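Local coordinates for putative transcriptional regulator protein (Vibrio parahaemolyticus, PDB 3ER6) that is probably a sequence-specific DNA-binding transcription regulator of the AraC type, represented here by its DJ-1/PfpI-like domain without the helix-turn-helix part, at residues Ile30-Phe43 against Phe184-Leu196. The protein carries 1 engineered substitution. Sequence-based numbering, arbitrary orientation. Where two conformers were deposited one is given.
Sequences ILETAAEFAEFQGF and FGKHTRNLGNQFL
Helices 30-37 and 186-195 pass at 9.1 Å between axes, their directions 128° apart, with A34 facing G192 and A38 facing T188. The F37 ring enters as a knob among T188, L191, G192 and F195, its CE2 against the backbone N of G192. F37 CD2 lies 3.5 Å from L191 CB. F195 CB meets the F37 ring at its edge, near the plane. The F195 ring in turn receives the T33 methyl squarely over its centre, a CH-pi contact with CG2 4.0 Å from the centroid; chi1 of -57° sets this methyl anti to the T33 backbone N. T33 OG1 turns elsewhere, bonding to E29 O and to Y20 OH of the second subunit. Both helices belong to the DJ-1/PfpI-like α/β domain: helix 22-37 links the neighbouring parallel strands 9-14 and 43-48, and helix 186-195 follows helix 173-184 near the C-terminus. At G185, positive phi breaks the path between these last two helices. F184, just before it, joins F40 and F43 in an aromatic cluster that packs on L9 of strand 9-14. F184 CE1 lies 3.6 Å from F40 CG, the two rings oblique at 58°. A38 CB packs 3.6 Å from F184 CD1. Beside it, a water bridges F37 O and T188 OG1, 2.7 Å from each.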
loop_
_atom_site.group_PDB
_atom_site.type_symbol
_atom_site.label_atom_id
_atom_site.label_comp_id
_atom_site.label_asym_id
_atom_site.label_seq_id
_atom_site.Cartn_x
_atom_site.Cartn_y
_atom_site.Cartn_z
ATOM N N ILE A 30 -6.452 -1.367 -5.775
ATOM C CA ILE A 30 -7.885 -1.440 -5.442
ATOM C C ILE A 30 -8.699 -1.022 -6.669
ATOM O O ILE A 30 -9.635 -1.690 -7.052
ATOM C CB ILE A 30 -8.270 -0.521 -4.202
ATOM C CG1 ILE A 30 -7.595 -1.044 -2.918
ATOM C CG2 ILE A 30 -9.876 -0.409 -3.989
ATOM C CD1 ILE A 30 -7.572 -0.050 -1.765
ATOM N N LEU A 31 -8.401 0.143 -7.238
ATOM C CA LEU A 31 -9.132 0.558 -8.437
ATOM C C LEU A 31 -9.151 -0.478 -9.577
ATOM O O LEU A 31 -10.239 -0.717 -10.180
ATOM C CB LEU A 31 -8.646 1.925 -8.924
ATOM C CG LEU A 31 -8.919 3.060 -7.889
ATOM C CD1 LEU A 31 -8.329 4.352 -8.460
ATOM C CD2 LEU A 31 -10.428 3.240 -7.429
ATOM N N GLU A 32 -7.986 -1.049 -9.945
ATOM C CA GLU A 32 -7.979 -2.061 -11.034
ATOM C C GLU A 32 -8.740 -3.355 -10.670
ATOM O O GLU A 32 -9.457 -3.945 -11.536
ATOM C CB GLU A 32 -6.564 -2.415 -11.499
ATOM C CG GLU A 32 -5.902 -1.187 -12.138
ATOM C CD GLU A 32 -4.680 -1.553 -12.949
ATOM O OE1 GLU A 32 -4.274 -2.742 -12.927
ATOM O OE2 GLU A 32 -4.118 -0.631 -13.605
ATOM N N THR A 33 -8.581 -3.803 -9.430
ATOM C CA THR A 33 -9.354 -4.947 -8.941
ATOM C C THR A 33 -10.864 -4.741 -9.115
ATOM O O THR A 33 -11.567 -5.626 -9.560
ATOM C CB THR A 33 -8.945 -5.335 -7.466
ATOM O OG1 THR A 33 -7.522 -5.606 -7.456
ATOM C CG2 THR A 33 -9.745 -6.582 -6.959
ATOM N N ALA A 34 -11.353 -3.563 -8.745
ATOM C CA ALA A 34 -12.782 -3.223 -8.896
ATOM C C ALA A 34 -13.185 -3.167 -10.382
ATOM O O ALA A 34 -14.273 -3.634 -10.757
ATOM C CB ALA A 34 -13.026 -1.889 -8.257
ATOM N N ALA A 35 -12.323 -2.616 -11.219
ATOM C CA ALA A 35 -12.592 -2.619 -12.664
ATOM C C ALA A 35 -12.741 -4.080 -13.182
ATOM O O ALA A 35 -13.608 -4.387 -14.049
ATOM C CB ALA A 35 -11.473 -1.870 -13.413
ATOM N N GLU A 36 -11.927 -5.002 -12.647
ATOM C CA GLU A 36 -12.091 -6.424 -12.984
ATOM C C GLU A 36 -13.417 -6.963 -12.438
ATOM O O GLU A 36 -14.164 -7.652 -13.164
ATOM C CB GLU A 36 -10.928 -7.300 -12.477
ATOM C CG GLU A 36 -11.207 -8.812 -12.698
ATOM C CD GLU A 36 -10.213 -9.742 -11.996
ATOM O OE1 GLU A 36 -9.427 -9.244 -11.142
ATOM O OE2 GLU A 36 -10.242 -10.970 -12.284
ATOM N N PHE A 37 -13.802 -6.619 -11.213
ATOM C CA PHE A 37 -15.118 -7.047 -10.736
ATOM C C PHE A 37 -16.260 -6.505 -11.610
ATOM O O PHE A 37 -17.310 -7.171 -11.734
ATOM C CB PHE A 37 -15.474 -6.532 -9.347
ATOM C CG PHE A 37 -14.602 -7.043 -8.230
ATOM C CD1 PHE A 37 -14.042 -8.305 -8.263
ATOM C CD2 PHE A 37 -14.397 -6.251 -7.111
ATOM C CE1 PHE A 37 -13.252 -8.751 -7.207
ATOM C CE2 PHE A 37 -13.612 -6.694 -6.055
ATOM C CZ PHE A 37 -13.024 -7.941 -6.112
ATOM N N ALA A 38 -16.080 -5.298 -12.154
ATOM C CA ALA A 38 -17.095 -4.680 -13.007
ATOM C C ALA A 38 -17.040 -5.218 -14.437
ATOM O O ALA A 38 -17.842 -4.829 -15.258
ATOM C CB ALA A 38 -16.901 -3.131 -13.036
ATOM N N GLU A 39 -16.074 -6.079 -14.718
ATOM C CA GLU A 39 -15.762 -6.554 -16.055
ATOM C C GLU A 39 -15.653 -5.397 -17.048
ATOM O O GLU A 39 -16.136 -5.458 -18.216
ATOM C CB GLU A 39 -16.779 -7.600 -16.521
ATOM C CG GLU A 39 -16.862 -8.783 -15.607
ATOM C CD GLU A 39 -17.958 -9.773 -16.054
ATOM O OE1 GLU A 39 -17.597 -10.744 -16.696
ATOM O OE2 GLU A 39 -19.175 -9.543 -15.839
ATOM N N PHE A 40 -14.969 -4.351 -16.597
ATOM C CA PHE A 40 -14.789 -3.166 -17.422
ATOM C C PHE A 40 -13.455 -3.228 -18.133
ATOM O O PHE A 40 -12.413 -3.373 -17.501
ATOM C CB PHE A 40 -14.818 -1.939 -16.549
ATOM C CG PHE A 40 -14.671 -0.670 -17.308
ATOM C CD1 PHE A 40 -15.709 -0.234 -18.158
ATOM C CD2 PHE A 40 -13.555 0.124 -17.138
ATOM C CE1 PHE A 40 -15.580 0.983 -18.859
ATOM C CE2 PHE A 40 -13.414 1.356 -17.828
ATOM C CZ PHE A 40 -14.415 1.770 -18.697
ATOM N N GLN A 41 -13.483 -3.025 -19.440
ATOM C CA GLN A 41 -12.328 -3.289 -20.258
ATOM C C GLN A 41 -11.494 -2.044 -20.618
ATOM O O GLN A 41 -10.386 -2.176 -21.122
ATOM C CB GLN A 41 -12.790 -3.950 -21.564
ATOM C CG GLN A 41 -11.950 -5.092 -21.970
ATOM C CD GLN A 41 -12.077 -6.281 -21.013
ATOM O OE1 GLN A 41 -11.293 -7.233 -21.095
ATOM N NE2 GLN A 41 -13.063 -6.236 -20.112
ATOM N N GLY A 42 -12.009 -0.846 -20.401
ATOM C CA GLY A 42 -11.256 0.327 -20.858
ATOM C C GLY A 42 -10.608 1.166 -19.771
ATOM O O GLY A 42 -10.565 2.415 -19.852
ATOM N N PHE A 43 -10.134 0.490 -18.734
ATOM C CA PHE A 43 -9.637 1.186 -17.554
ATOM C C PHE A 43 -8.121 1.249 -17.698
ATOM O O PHE A 43 -7.479 0.199 -17.884
ATOM C CB PHE A 43 -10.038 0.405 -16.294
ATOM C CG PHE A 43 -9.864 1.189 -15.001
ATOM C CD1 PHE A 43 -10.747 2.216 -14.666
ATOM C CD2 PHE A 43 -8.841 0.890 -14.133
ATOM C CE1 PHE A 43 -10.615 2.945 -13.461
ATOM C CE2 PHE A 43 -8.691 1.598 -12.928
ATOM C CZ PHE A 43 -9.570 2.650 -12.611
ATOM N N PHE A 184 -18.730 2.506 -11.342
ATOM C CA PHE A 184 -19.079 1.117 -11.577
ATOM C C PHE A 184 -20.370 0.664 -10.867
ATOM O O PHE A 184 -20.907 -0.402 -11.177
ATOM C CB PHE A 184 -17.913 0.180 -11.189
ATOM C CG PHE A 184 -16.645 0.459 -11.919
ATOM C CD1 PHE A 184 -16.605 0.401 -13.314
ATOM C CD2 PHE A 184 -15.482 0.771 -11.233
ATOM C CE1 PHE A 184 -15.436 0.660 -14.008
ATOM C CE2 PHE A 184 -14.299 1.023 -11.932
ATOM C CZ PHE A 184 -14.271 0.970 -13.312
ATOM N N GLY A 185 -20.857 1.435 -9.904
ATOM C CA GLY A 185 -22.100 1.098 -9.254
ATOM C C GLY A 185 -21.975 0.360 -7.929
ATOM O O GLY A 185 -20.862 0.005 -7.476
ATOM N N LYS A 186 -23.120 0.079 -7.330
ATOM C CA LYS A 186 -23.157 -0.420 -5.962
ATOM C C LYS A 186 -22.569 -1.808 -5.756
ATOM O O LYS A 186 -21.823 -2.060 -4.787
ATOM C CB LYS A 186 -24.591 -0.409 -5.395
ATOM C CG LYS A 186 -24.925 0.869 -4.656
ATOM C CD LYS A 186 -26.292 0.790 -3.914
ATOM C CE LYS A 186 -27.485 0.997 -4.898
ATOM N NZ LYS A 186 -27.647 2.453 -5.265
ATOM N N HIS A 187 -22.919 -2.722 -6.644
ATOM C CA HIS A 187 -22.492 -4.096 -6.459
ATOM C C HIS A 187 -20.967 -4.162 -6.537
ATOM O O HIS A 187 -20.323 -4.862 -5.751
ATOM C CB HIS A 187 -23.122 -4.984 -7.579
ATOM C CG HIS A 187 -24.457 -5.561 -7.205
ATOM N ND1 HIS A 187 -24.749 -5.981 -5.926
ATOM C CD2 HIS A 187 -25.590 -5.742 -7.932
ATOM C CE1 HIS A 187 -26.004 -6.390 -5.874
ATOM N NE2 HIS A 187 -26.524 -6.291 -7.087
ATOM N N THR A 188 -20.401 -3.496 -7.546
ATOM C CA THR A 188 -18.913 -3.405 -7.672
ATOM C C THR A 188 -18.271 -2.800 -6.409
ATOM O O THR A 188 -17.260 -3.309 -5.889
ATOM C CB THR A 188 -18.528 -2.634 -8.951
ATOM O OG1 THR A 188 -19.178 -3.242 -10.089
ATOM C CG2 THR A 188 -16.968 -2.631 -9.241
ATOM N N ARG A 189 -18.864 -1.723 -5.893
ATOM C CA ARG A 189 -18.392 -1.152 -4.654
ATOM C C ARG A 189 -18.492 -2.191 -3.553
ATOM O O ARG A 189 -17.574 -2.336 -2.725
ATOM C CB ARG A 189 -19.189 0.106 -4.284
ATOM C CG ARG A 189 -18.704 0.758 -2.978
ATOM C CD ARG A 189 -19.869 1.020 -1.972
ATOM N NE ARG A 189 -19.358 1.639 -0.739
ATOM C CZ ARG A 189 -19.102 2.955 -0.572
ATOM N NH1 ARG A 189 -19.345 3.839 -1.519
ATOM N NH2 ARG A 189 -18.611 3.394 0.580
ATOM N N ASN A 190 -19.595 -2.915 -3.498
ATOM C CA ASN A 190 -19.783 -3.856 -2.355
ATOM C C ASN A 190 -18.787 -4.995 -2.502
ATOM O O ASN A 190 -18.265 -5.456 -1.500
ATOM C CB ASN A 190 -21.225 -4.425 -2.285
ATOM C CG ASN A 190 -22.253 -3.385 -1.873
ATOM O OD1 ASN A 190 -21.896 -2.296 -1.405
ATOM N ND2 ASN A 190 -23.529 -3.680 -2.118
ATOM N N LEU A 191 -18.515 -5.435 -3.738
ATOM C CA LEU A 191 -17.497 -6.485 -3.979
ATOM C C LEU A 191 -16.131 -5.978 -3.547
ATOM O O LEU A 191 -15.365 -6.687 -2.882
ATOM C CB LEU A 191 -17.457 -6.924 -5.459
ATOM C CG LEU A 191 -18.617 -7.885 -5.880
ATOM C CD1 LEU A 191 -18.992 -7.746 -7.319
ATOM C CD2 LEU A 191 -18.310 -9.361 -5.492
ATOM N N GLY A 192 -15.827 -4.723 -3.932
ATOM C CA GLY A 192 -14.637 -3.996 -3.449
ATOM C C GLY A 192 -14.527 -3.977 -1.929
ATOM O O GLY A 192 -13.508 -4.355 -1.353
ATOM N N ASN A 193 -15.598 -3.582 -1.274
ATOM C CA ASN A 193 -15.667 -3.581 0.170
ATOM C C ASN A 193 -15.425 -4.971 0.806
ATOM O O ASN A 193 -14.815 -5.095 1.883
ATOM C CB ASN A 193 -17.020 -3.002 0.566
ATOM C CG ASN A 193 -17.164 -2.769 2.066
ATOM O OD1 ASN A 193 -16.484 -1.916 2.648
ATOM N ND2 ASN A 193 -18.082 -3.507 2.686
ATOM N N GLN A 194 -15.917 -6.015 0.143
ATOM C CA GLN A 194 -15.766 -7.367 0.649
ATOM C C GLN A 194 -14.295 -7.788 0.440
ATOM O O GLN A 194 -13.674 -8.391 1.330
ATOM C CB GLN A 194 -16.733 -8.333 -0.097
ATOM C CG GLN A 194 -17.011 -9.632 0.684
ATOM C CD GLN A 194 -17.898 -9.396 1.875
ATOM O OE1 GLN A 194 -18.896 -8.706 1.785
ATOM N NE2 GLN A 194 -17.531 -9.973 3.007
ATOM N N PHE A 195 -13.753 -7.473 -0.743
ATOM C CA PHE A 195 -12.320 -7.738 -1.065
ATOM C C PHE A 195 -11.432 -7.131 0.007
ATOM O O PHE A 195 -10.443 -7.715 0.419
ATOM C CB PHE A 195 -11.972 -7.170 -2.470
ATOM C CG PHE A 195 -10.467 -7.020 -2.745
ATOM C CD1 PHE A 195 -9.650 -8.136 -2.967
ATOM C CD2 PHE A 195 -9.885 -5.753 -2.843
ATOM C CE1 PHE A 195 -8.243 -7.946 -3.235
ATOM C CE2 PHE A 195 -8.541 -5.577 -3.140
ATOM C CZ PHE A 195 -7.725 -6.631 -3.330
ATOM N N LEU A 196 -11.807 -5.952 0.471
ATOM C CA LEU A 196 -10.991 -5.206 1.432
ATOM C C LEU A 196 -11.219 -5.709 2.856
ATOM O O LEU A 196 -10.515 -5.289 3.764
ATOM C CB LEU A 196 -11.261 -3.679 1.364
ATOM C CG LEU A 196 -10.728 -2.976 0.124
ATOM C CD1 LEU A 196 -11.128 -1.468 0.048
ATOM C CD2 LEU A 196 -9.211 -3.081 0.183
HETATM O O HOH W 1 -19.244 -5.957 -10.204
#